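Local coordinates for protein oligoribonuclease (Colwellia psychrerythraea, PDB 6A4D) that probably degrades short RNA oligonucleotides as a 3'-to-5' exonuclease of the RNase H-like clan, completing RNA turnover in a cold-adapted bacterium, at residues Q102-R116 with E127-K141. The protein carries 1 engineered substitution. Residues are numbered along the deposited sequence; the frame is centred on the assembly and turned at random.
Sequences QGKSPMCGNSIGQDR and EDHFHYRNLDVSTIK. With 9RC (5'-O-[(S)-hydroxy(4-nitrophenoxy)phosphoryl]thymidine), chain F; 9RC (5'-O-[(S)-hydroxy(4-nitrophenoxy)phosphoryl]thymidine), chain C.
Arg116 reaches from helix 112-122 into a hollow walled by Glu127, His131, Tyr132 and Asn134. Arg116 NE forms a salt bridge with the anti lone pair of Glu127 OE1 at 3.0 Å (171°). Arg116 NH1 takes Asn134 OD1 at 2.8 Å, and NH1 and NH2 together grip His131 O end-on. All three acceptors lie at the guanidinium edge, while Tyr132 O and Met107 CE sit over opposite faces. A leucine here would probably leave Glu127 without its charge partner and the His131 carbonyl ungripped. Met107 bends at chi3 (-75°), setting CE over the Phe130 ring, 4.0 Å from its centroid (CH-pi), with SD above the same face, a Met-aromatic contact. On this Met107 face Ile112 CG2 presses on Asn134 CB, 3.5 Å away. Strands 107-109 and 134-136 pair in parallel, the latter outermost in this chain's RNase H-like sheet. On the other face Leu135 CB touches both Cys108 SG (3.7 Å) and Pro106 CG. Where the strands end, Asp136 OD1 receives Ser111 N and Ser138 N from opposite faces of its carboxylate, the second bond capping helix 137-147. Ser111 and Ser138 hydroxyls donate to the nucleotide phosphate's OAO; Asn110 ND2 steadies Ser138 OG and also bonds Glu173, its OD1 Ser170.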
loop_
_atom_site.group_PDB
_atom_site.type_symbol
_atom_site.label_atom_id
_atom_site.label_comp_id
_atom_site.label_asym_id
_atom_site.label_seq_id
_atom_site.Cartn_x
_atom_site.Cartn_y
_atom_site.Cartn_z
ATOM N N GLN A 102 -3.014 -10.100 17.245
ATOM C CA GLN A 102 -3.048 -10.513 15.895
ATOM C C GLN A 102 -4.177 -9.774 15.166
ATOM O O GLN A 102 -5.222 -9.489 15.739
ATOM C CB GLN A 102 -3.226 -12.055 15.891
ATOM C CG GLN A 102 -3.172 -12.814 14.559
ATOM C CD GLN A 102 -4.370 -12.477 13.723
ATOM O OE1 GLN A 102 -5.502 -12.515 14.209
ATOM N NE2 GLN A 102 -4.147 -12.107 12.473
ATOM N N GLY A 103 -3.961 -9.429 13.901
ATOM C CA GLY A 103 -5.010 -8.844 13.088
ATOM C C GLY A 103 -5.379 -7.402 13.362
ATOM O O GLY A 103 -6.330 -6.930 12.779
ATOM N N LYS A 104 -4.663 -6.720 14.248
ATOM C CA LYS A 104 -5.016 -5.360 14.678
ATOM C C LYS A 104 -4.241 -4.235 13.998
ATOM O O LYS A 104 -4.819 -3.314 13.506
ATOM C CB LYS A 104 -4.746 -5.200 16.164
ATOM C CG LYS A 104 -5.412 -6.252 17.021
ATOM C CD LYS A 104 -6.911 -6.341 16.835
ATOM C CE LYS A 104 -7.615 -5.144 17.405
ATOM N NZ LYS A 104 -9.061 -5.476 17.538
ATOM N N SER A 105 -2.921 -4.342 13.982
ATOM C CA SER A 105 -2.095 -3.299 13.446
ATOM C C SER A 105 -1.988 -3.416 11.915
ATOM O O SER A 105 -1.636 -4.486 11.410
ATOM C CB SER A 105 -0.711 -3.378 14.057
ATOM O OG SER A 105 0.066 -2.264 13.650
ATOM N N PRO A 106 -2.289 -2.332 11.193
ATOM C CA PRO A 106 -1.753 -2.296 9.842
ATOM C C PRO A 106 -0.215 -2.294 9.875
ATOM O O PRO A 106 0.370 -2.136 10.901
ATOM C CB PRO A 106 -2.271 -0.983 9.272
ATOM C CG PRO A 106 -2.379 -0.074 10.484
ATOM C CD PRO A 106 -2.778 -1.005 11.631
ATOM N N MET A 107 0.385 -2.593 8.739
ATOM C CA MET A 107 1.786 -2.405 8.502
ATOM C C MET A 107 2.049 -0.947 8.195
ATOM O O MET A 107 1.447 -0.428 7.289
ATOM C CB MET A 107 2.172 -3.308 7.342
ATOM C CG MET A 107 3.625 -3.625 7.326
ATOM S SD MET A 107 4.107 -4.639 5.920
ATOM C CE MET A 107 3.468 -6.252 6.405
ATOM N N CYS A 108 2.985 -0.319 8.907
ATOM C CA CYS A 108 3.211 1.131 8.938
ATOM C C CYS A 108 4.555 1.564 8.442
ATOM O O CYS A 108 5.552 0.901 8.646
ATOM C CB CYS A 108 3.046 1.741 10.355
ATOM S SG CYS A 108 1.509 1.321 11.189
ATOM N N GLY A 109 4.543 2.638 7.665
ATOM C CA GLY A 109 5.769 3.230 7.070
ATOM C C GLY A 109 5.575 3.949 5.787
ATOM O O GLY A 109 4.473 4.169 5.322
ATOM N N ASN A 110 6.669 4.344 5.164
ATOM C CA ASN A 110 6.567 5.093 3.916
ATOM C C ASN A 110 6.550 4.059 2.787
ATOM O O ASN A 110 7.394 3.212 2.770
ATOM C CB ASN A 110 7.785 6.011 3.734
ATOM C CG ASN A 110 7.687 7.303 4.536
ATOM O OD1 ASN A 110 8.235 7.417 5.630
ATOM N ND2 ASN A 110 7.049 8.307 3.953
ATOM N N SER A 111 5.637 4.174 1.828
ATOM C CA SER A 111 5.521 3.220 0.703
ATOM C C SER A 111 5.653 1.786 1.216
ATOM O O SER A 111 6.346 0.906 0.637
ATOM C CB SER A 111 6.515 3.554 -0.425
ATOM O OG SER A 111 6.031 4.647 -1.168
ATOM N N ILE A 112 4.913 1.555 2.294
ATOM C CA ILE A 112 4.991 0.306 3.036
ATOM C C ILE A 112 4.454 -0.926 2.242
ATOM O O ILE A 112 4.871 -2.062 2.513
ATOM C CB ILE A 112 4.296 0.471 4.406
ATOM C CG1 ILE A 112 4.618 -0.648 5.386
ATOM C CG2 ILE A 112 2.777 0.518 4.219
ATOM C CD1 ILE A 112 6.061 -0.790 5.774
ATOM N N GLY A 113 3.542 -0.685 1.306
ATOM C CA GLY A 113 2.999 -1.683 0.360
ATOM C C GLY A 113 4.152 -2.389 -0.345
ATOM O O GLY A 113 4.134 -3.640 -0.553
ATOM N N GLN A 114 5.183 -1.623 -0.690
ATOM C CA GLN A 114 6.290 -2.213 -1.388
ATOM C C GLN A 114 6.963 -3.230 -0.518
ATOM O O GLN A 114 7.277 -4.338 -0.984
ATOM C CB GLN A 114 7.292 -1.172 -1.848
ATOM C CG GLN A 114 8.566 -1.723 -2.486
ATOM C CD GLN A 114 8.366 -2.455 -3.829
ATOM O OE1 GLN A 114 7.301 -2.435 -4.446
ATOM N NE2 GLN A 114 9.405 -3.049 -4.288
ATOM N N ASP A 115 7.208 -2.879 0.743
ATOM C CA ASP A 115 7.826 -3.847 1.685
ATOM C C ASP A 115 6.912 -5.071 1.885
ATOM O O ASP A 115 7.402 -6.160 2.063
ATOM C CB ASP A 115 8.076 -3.258 3.074
ATOM C CG ASP A 115 8.937 -1.976 3.071
ATOM O OD1 ASP A 115 8.507 -0.956 2.475
ATOM O OD2 ASP A 115 9.988 -1.975 3.761
ATOM N N ARG A 116 5.596 -4.871 1.880
ATOM C CA ARG A 116 4.664 -5.941 2.191
ATOM C C ARG A 116 4.673 -7.003 1.096
ATOM O O ARG A 116 4.395 -8.163 1.363
ATOM C CB ARG A 116 3.272 -5.343 2.399
ATOM C CG ARG A 116 2.119 -6.298 2.609
ATOM C CD ARG A 116 0.970 -5.536 3.275
ATOM N NE ARG A 116 0.258 -6.467 4.103
ATOM C CZ ARG A 116 -0.424 -6.213 5.194
ATOM N NH1 ARG A 116 -0.611 -4.989 5.654
ATOM N NH2 ARG A 116 -1.007 -7.235 5.777
ATOM N N GLU A 127 3.718 -11.921 8.069
ATOM C CA GLU A 127 2.644 -11.105 7.470
ATOM C C GLU A 127 1.289 -11.363 8.137
ATOM O O GLU A 127 0.416 -10.447 8.207
ATOM C CB GLU A 127 2.485 -11.297 5.947
ATOM C CG GLU A 127 1.846 -10.068 5.295
ATOM C CD GLU A 127 1.184 -10.325 3.964
ATOM O OE1 GLU A 127 0.571 -9.351 3.434
ATOM O OE2 GLU A 127 1.285 -11.475 3.443
ATOM N N ASP A 128 1.086 -12.598 8.614
ATOM C CA ASP A 128 -0.226 -12.970 9.167
ATOM C C ASP A 128 -0.511 -12.283 10.490
ATOM O O ASP A 128 -1.652 -12.230 10.906
ATOM C CB ASP A 128 -0.387 -14.473 9.315
ATOM C CG ASP A 128 -0.380 -15.211 7.957
ATOM O OD1 ASP A 128 -0.849 -14.639 6.931
ATOM O OD2 ASP A 128 0.061 -16.382 7.934
ATOM N N HIS A 129 0.499 -11.756 11.156
ATOM C CA HIS A 129 0.253 -11.041 12.382
ATOM C C HIS A 129 -0.448 -9.655 12.180
ATOM O O HIS A 129 -1.020 -9.115 13.104
ATOM C CB HIS A 129 1.508 -10.893 13.192
ATOM C CG HIS A 129 1.226 -10.507 14.606
ATOM N ND1 HIS A 129 0.723 -11.400 15.525
ATOM C CD2 HIS A 129 1.279 -9.298 15.233
ATOM C CE1 HIS A 129 0.520 -10.765 16.671
ATOM N NE2 HIS A 129 0.850 -9.490 16.521
ATOM N N PHE A 130 -0.372 -9.115 10.967
ATOM C CA PHE A 130 -0.831 -7.805 10.673
ATOM C C PHE A 130 -2.259 -7.867 10.220
ATOM O O PHE A 130 -2.689 -8.829 9.575
ATOM C CB PHE A 130 0.034 -7.150 9.558
ATOM C CG PHE A 130 1.456 -6.937 9.946
ATOM C CD1 PHE A 130 2.365 -7.994 9.920
ATOM C CD2 PHE A 130 1.900 -5.693 10.324
ATOM C CE1 PHE A 130 3.682 -7.819 10.293
ATOM C CE2 PHE A 130 3.219 -5.486 10.666
ATOM C CZ PHE A 130 4.129 -6.545 10.645
ATOM N N HIS A 131 -2.984 -6.814 10.520
ATOM C CA HIS A 131 -4.182 -6.480 9.755
ATOM C C HIS A 131 -3.866 -6.363 8.272
ATOM O O HIS A 131 -2.727 -6.020 7.888
ATOM C CB HIS A 131 -4.666 -5.103 10.213
ATOM C CG HIS A 131 -6.082 -4.800 9.872
ATOM N ND1 HIS A 131 -6.503 -4.522 8.598
ATOM C CD2 HIS A 131 -7.163 -4.637 10.665
ATOM C CE1 HIS A 131 -7.801 -4.272 8.607
ATOM N NE2 HIS A 131 -8.219 -4.312 9.853
ATOM N N TYR A 132 -4.866 -6.556 7.423
ATOM C CA TYR A 132 -4.635 -6.497 5.994
ATOM C C TYR A 132 -4.319 -5.069 5.439
ATOM O O TYR A 132 -3.739 -4.972 4.368
ATOM C CB TYR A 132 -5.768 -7.172 5.158
ATOM C CG TYR A 132 -7.061 -6.430 5.160
ATOM C CD1 TYR A 132 -7.326 -5.417 4.240
ATOM C CD2 TYR A 132 -8.022 -6.719 6.101
ATOM C CE1 TYR A 132 -8.519 -4.724 4.274
ATOM C CE2 TYR A 132 -9.212 -6.047 6.140
ATOM C CZ TYR A 132 -9.449 -5.049 5.232
ATOM O OH TYR A 132 -10.642 -4.384 5.317
ATOM N N ARG A 133 -4.696 -4.009 6.147
ATOM C CA ARG A 133 -4.428 -2.631 5.726
ATOM C C ARG A 133 -2.961 -2.149 5.916
ATOM O O ARG A 133 -2.165 -2.710 6.702
ATOM C CB ARG A 133 -5.344 -1.695 6.529
ATOM C CG ARG A 133 -6.762 -1.860 6.089
ATOM C CD ARG A 133 -7.664 -0.871 6.721
ATOM N NE ARG A 133 -9.031 -1.104 6.303
ATOM C CZ ARG A 133 -10.105 -0.965 7.099
ATOM N NH1 ARG A 133 -9.948 -0.610 8.372
ATOM N NH2 ARG A 133 -11.337 -1.192 6.635
ATOM N N ASN A 134 -2.604 -1.111 5.181
ATOM C CA ASN A 134 -1.337 -0.457 5.373
ATOM C C ASN A 134 -1.620 0.918 5.942
ATOM O O ASN A 134 -2.645 1.516 5.674
ATOM C CB ASN A 134 -0.606 -0.361 4.052
ATOM C CG ASN A 134 -0.326 -1.719 3.463
ATOM O OD1 ASN A 134 -0.016 -2.644 4.199
ATOM N ND2 ASN A 134 -0.403 -1.845 2.122
ATOM N N LEU A 135 -0.682 1.392 6.732
ATOM C CA LEU A 135 -0.645 2.763 7.145
ATOM C C LEU A 135 0.597 3.392 6.472
ATOM O O LEU A 135 1.718 3.245 6.894
ATOM C CB LEU A 135 -0.648 2.836 8.636
ATOM C CG LEU A 135 -0.902 4.226 9.193
ATOM C CD1 LEU A 135 -1.031 4.149 10.694
ATOM C CD2 LEU A 135 0.212 5.212 8.846
ATOM N N ASP A 136 0.333 4.054 5.376
ATOM C CA ASP A 136 1.350 4.497 4.463
ATOM C C ASP A 136 1.506 6.015 4.599
ATOM O O ASP A 136 0.678 6.735 4.145
ATOM C CB ASP A 136 0.950 4.079 3.022
ATOM C CG ASP A 136 2.040 4.384 1.989
ATOM O OD1 ASP A 136 3.033 5.054 2.338
ATOM O OD2 ASP A 136 1.865 4.002 0.795
ATOM N N VAL A 137 2.627 6.457 5.163
ATOM C CA VAL A 137 2.886 7.811 5.493
ATOM C C VAL A 137 3.052 8.651 4.172
ATOM O O VAL A 137 2.720 9.864 4.125
ATOM C CB VAL A 137 4.130 7.873 6.404
ATOM C CG1 VAL A 137 4.646 9.309 6.567
ATOM C CG2 VAL A 137 3.811 7.234 7.757
ATOM N N SER A 138 3.479 7.971 3.107
ATOM C CA SER A 138 3.628 8.596 1.803
ATOM C C SER A 138 2.302 8.895 1.146
ATOM O O SER A 138 2.265 9.754 0.313
ATOM C CB SER A 138 4.453 7.727 0.858
ATOM O OG SER A 138 5.686 7.473 1.438
ATOM N N THR A 139 1.232 8.235 1.540
ATOM C CA THR A 139 -0.109 8.683 1.152
ATOM C C THR A 139 -0.335 10.068 1.662
ATOM O O THR A 139 -0.862 10.914 0.951
ATOM C CB THR A 139 -1.191 7.747 1.734
ATOM O OG1 THR A 139 -1.222 6.554 0.939
ATOM C CG2 THR A 139 -2.597 8.396 1.849
ATOM N N ILE A 140 0.091 10.320 2.889
ATOM C CA ILE A 140 -0.193 11.614 3.543
ATOM C C ILE A 140 0.746 12.613 2.925
ATOM O O ILE A 140 0.354 13.718 2.685
ATOM C CB ILE A 140 -0.008 11.590 5.083
ATOM C CG1 ILE A 140 -0.930 10.509 5.662
ATOM C CG2 ILE A 140 -0.431 12.946 5.715
ATOM C CD1 ILE A 140 -0.350 9.962 6.908
ATOM N N LYS A 141 1.959 12.172 2.623
ATOM C CA LYS A 141 2.847 13.017 1.817
ATOM C C LYS A 141 2.285 13.476 0.474
ATOM O O LYS A 141 2.382 14.657 0.119
ATOM C CB LYS A 141 4.180 12.331 1.611
ATOM C CG LYS A 141 5.278 13.318 1.254
ATOM C CD LYS A 141 6.318 12.652 0.372
ATOM C CE LYS A 141 6.944 11.426 1.028
ATOM N NZ LYS A 141 7.774 11.791 2.198
HETATM O OAJ 9RC F . -6.553 -7.624 0.912
HETATM C CAE 9RC F . -7.503 -7.946 1.643
HETATM N NAI 9RC F . -7.338 -8.941 2.617
HETATM C CAL 9RC F . -8.404 -9.275 3.460
HETATM O OAS 9RC F . -8.194 -10.153 4.299
HETATM C CAT 9RC F . -9.654 -8.615 3.346
HETATM C CAU 9RC F . -10.727 -8.954 4.208
HETATM C CAF 9RC F . -9.810 -7.634 2.358
HETATM N NAB 9RC F . -8.701 -7.334 1.496
HETATM C CAA 9RC F . -8.774 -6.261 0.462
HETATM O OAC 9RC F . -9.239 -5.201 1.286
HETATM C CAD 9RC F . -9.785 -6.483 -0.652
HETATM C CAH 9RC F . -10.745 -5.309 -0.499
HETATM O OAK 9RC F . -11.044 -4.592 -1.734
HETATM C CAG 9RC F . -9.967 -4.372 0.429
HETATM C CAR 9RC F . -10.931 -3.607 1.310
HETATM O OAQ 9RC F . -10.270 -2.404 1.605
HETATM P PAP 9RC F . -10.593 -1.642 2.979
HETATM O OAO 9RC F . -9.341 -0.787 3.533
HETATM O OAN 9RC F . -10.910 -2.589 4.066
HETATM O OAM 9RC F . -11.893 -1.021 2.917
HETATM C CAV 9RC F . -12.602 -0.241 2.125
HETATM C CAW 9RC F . -12.873 -0.465 0.769
HETATM C CAY 9RC F . -13.684 0.495 0.139
HETATM C CBA 9RC F . -14.222 1.578 0.892
HETATM N NBB 9RC F . -14.965 2.524 0.342
HETATM O OBD 9RC F . -15.454 2.297 -1.290
HETATM O OBC 9RC F . -15.173 4.031 1.405
HETATM C CAZ 9RC F . -13.953 1.740 2.261
HETATM C CAX 9RC F . -13.159 0.811 2.865
HETATM O OAJ 9RC C . 9.125 1.085 -4.696
HETATM C CAE 9RC C . 9.781 1.958 -5.269
HETATM N NAI 9RC C . 9.747 2.031 -6.652
HETATM C CAL 9RC C . 10.478 3.020 -7.325
HETATM O OAS 9RC C . 10.417 3.040 -8.560
HETATM C CAT 9RC C . 11.234 3.951 -6.598
HETATM C CAU 9RC C . 11.968 4.967 -7.233
HETATM C CAF 9RC C . 11.259 3.844 -5.219
HETATM N NAB 9RC C . 10.517 2.832 -4.570
HETATM C CAA 9RC C . 10.528 2.676 -3.114
HETATM O OAC 9RC C . 9.816 3.705 -2.479
HETATM C CAD 9RC C . 11.937 2.819 -2.595
HETATM C CAH 9RC C . 11.679 2.978 -1.151
HETATM O OAK 9RC C . 11.684 1.693 -0.587
HETATM C CAG 9RC C . 10.284 3.582 -1.123
HETATM C CAR 9RC C . 10.399 4.979 -0.611
HETATM O OAQ 9RC C . 9.114 5.558 -0.777
HETATM P PAP 9RC C . 8.902 7.067 -0.368
HETATM O OAO 9RC C . 7.313 7.266 -0.463
HETATM O OAN 9RC C . 9.495 7.875 -1.458
HETATM O OAM 9RC C . 9.611 7.058 1.026
HETATM C CAV 9RC C . 9.955 7.905 2.074
HETATM C CAW 9RC C . 10.620 7.350 3.227
HETATM C CAY 9RC C . 10.949 8.171 4.366
HETATM C CBA 9RC C . 10.643 9.567 4.360
HETATM N NBB 9RC C . 10.888 10.485 5.371
HETATM O OBD 9RC C . 11.499 11.967 5.080
HETATM O OBC 9RC C . 10.471 10.183 6.648
HETATM C CAZ 9RC C . 10.009 10.054 3.212
HETATM C CAX 9RC C . 9.654 9.277 2.084
HETATM O O HOH W 1 -1.307 -6.889 14.657
HETATM O O HOH W 2 3.233 4.741 -1.333
HETATM O O HOH W 3 2.195 1.752 -0.069
#